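Local coordinates for protein putative hydrolase (Acinetobacter sp. NBRC 100985, PDB 4XUK) that probably hydrolyses organophosphates and lactones at a two-zinc site of the metallo-beta-lactamase superfamily, at residues K242-E245 against T246-K249. The protein carries 2 engineered substitutions. Numbering follows the deposited sequence.
Sequences KAVE and TRLK
The carbonyls of Lys242, Ala243, Val244 and Glu245 each accept the amide N-H four residues on, from Thr246, Arg247, Leu248 and Lys249 in turn. Leu248 N to Val244 O is the straightest of these bonds, 3.0 Å long with an N-H...O angle of 175°; Thr246 N to Lys242 O spans 2.9 Å and is more bent. The hydroxyl of Thr246, set beside its own backbone N (chi1 -68°), has OG1 only 3.1 Å from Lys242 O, yet its hydrogen bond is to Ala195 O, in the loop after strand 189-193. Arg247 starts out extended and then bends at chi3 (-39°), which lays its guanidinium back along the preceding turn: Ala243 O sits over one face, off-centre, and NH1 comes 4.0 Å from Val244 CG2. Its nitrogens are bound beyond the turn, NE to Ile219 O and NH1 to Pro230 O, so this buried charge ties the helix to two loop carbonyls. Val244 and Leu248 run side by side, with CG1 of Val244 3.9 Å from CD1 of Leu248. The pattern is that of an alpha-helix, here the first turns of helix 240-257, whose Ala243 side chain lies about 10 Å from a zinc ion of this metallo-beta-lactamase superfamily enzyme's two-zinc site.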
loop_
_atom_site.group_PDB
_atom_site.type_symbol
_atom_site.label_atom_id
_atom_site.label_comp_id
_atom_site.label_asym_id
_atom_site.label_seq_id
_atom_site.Cartn_x
_atom_site.Cartn_y
_atom_site.Cartn_z
ATOM N N LYS A 242 -8.807 27.389 -10.834
ATOM C CA LYS A 242 -8.907 26.522 -11.995
ATOM C C LYS A 242 -8.519 25.078 -11.623
ATOM O O LYS A 242 -9.109 24.120 -12.121
ATOM C CB LYS A 242 -7.999 27.084 -13.097
ATOM C CG LYS A 242 -7.865 26.245 -14.353
ATOM C CD LYS A 242 -9.075 26.366 -15.249
ATOM C CE LYS A 242 -8.735 25.965 -16.685
ATOM N NZ LYS A 242 -8.018 27.057 -17.423
ATOM N N ALA A 243 -7.528 24.921 -10.748
ATOM C CA ALA A 243 -7.067 23.577 -10.352
ATOM C C ALA A 243 -8.112 22.846 -9.519
ATOM O O ALA A 243 -8.254 21.613 -9.615
ATOM C CB ALA A 243 -5.751 23.658 -9.602
ATOM N N VAL A 244 -8.832 23.596 -8.688
ATOM C CA VAL A 244 -9.953 23.024 -7.943
ATOM C C VAL A 244 -11.057 22.596 -8.902
ATOM O O VAL A 244 -11.586 21.487 -8.792
ATOM C CB VAL A 244 -10.504 24.025 -6.895
ATOM C CG1 VAL A 244 -11.841 23.560 -6.349
ATOM C CG2 VAL A 244 -9.506 24.202 -5.763
ATOM N N GLU A 245 -11.397 23.466 -9.853
ATOM C CA GLU A 245 -12.417 23.133 -10.839
ATOM C C GLU A 245 -12.037 21.859 -11.579
ATOM O O GLU A 245 -12.877 20.984 -11.819
ATOM C CB GLU A 245 -12.586 24.279 -11.837
ATOM C CG GLU A 245 -13.063 25.580 -11.208
ATOM C CD GLU A 245 -13.084 26.728 -12.205
ATOM O OE1 GLU A 245 -13.418 27.862 -11.799
ATOM O OE2 GLU A 245 -12.769 26.490 -13.396
ATOM N N THR A 246 -10.762 21.756 -11.940
ATOM C CA THR A 246 -10.279 20.588 -12.668
ATOM C C THR A 246 -10.381 19.312 -11.833
ATOM O O THR A 246 -10.868 18.289 -12.317
ATOM C CB THR A 246 -8.836 20.774 -13.125
ATOM O OG1 THR A 246 -8.787 21.794 -14.129
ATOM C CG2 THR A 246 -8.306 19.479 -13.725
ATOM N N ARG A 247 -9.930 19.360 -10.582
ATOM C CA ARG A 247 -10.029 18.181 -9.718
ATOM C C ARG A 247 -11.479 17.737 -9.493
ATOM O O ARG A 247 -11.791 16.549 -9.592
ATOM C CB ARG A 247 -9.349 18.427 -8.370
ATOM C CG ARG A 247 -9.577 17.293 -7.351
ATOM C CD ARG A 247 -8.941 17.635 -6.000
ATOM N NE ARG A 247 -7.686 18.301 -6.266
ATOM C CZ ARG A 247 -7.425 19.576 -6.013
ATOM N NH1 ARG A 247 -8.311 20.375 -5.397
ATOM N NH2 ARG A 247 -6.246 20.046 -6.357
ATOM N N LEU A 248 -12.363 18.650 -9.181
ATOM C CA LEU A 248 -13.724 18.304 -8.963
ATOM C C LEU A 248 -14.358 17.647 -10.179
ATOM O O LEU A 248 -15.070 16.723 -10.078
ATOM C CB LEU A 248 -14.487 19.524 -8.544
ATOM C CG LEU A 248 -14.185 20.113 -7.184
ATOM C CD1 LEU A 248 -14.958 21.406 -7.049
ATOM C CD2 LEU A 248 -14.504 19.146 -6.071
ATOM N N LYS A 249 -14.051 18.147 -11.346
ATOM C CA LYS A 249 -14.535 17.516 -12.572
ATOM C C LYS A 249 -13.997 16.100 -12.742
ATOM O O LYS A 249 -14.745 15.174 -13.077
ATOM C CB LYS A 249 -14.154 18.343 -13.801
ATOM C CG LYS A 249 -15.194 18.260 -14.896
ATOM C CD LYS A 249 -14.632 17.713 -16.166
ATOM C CE LYS A 249 -13.596 18.650 -16.740
ATOM N NZ LYS A 249 -13.152 18.166 -18.073
#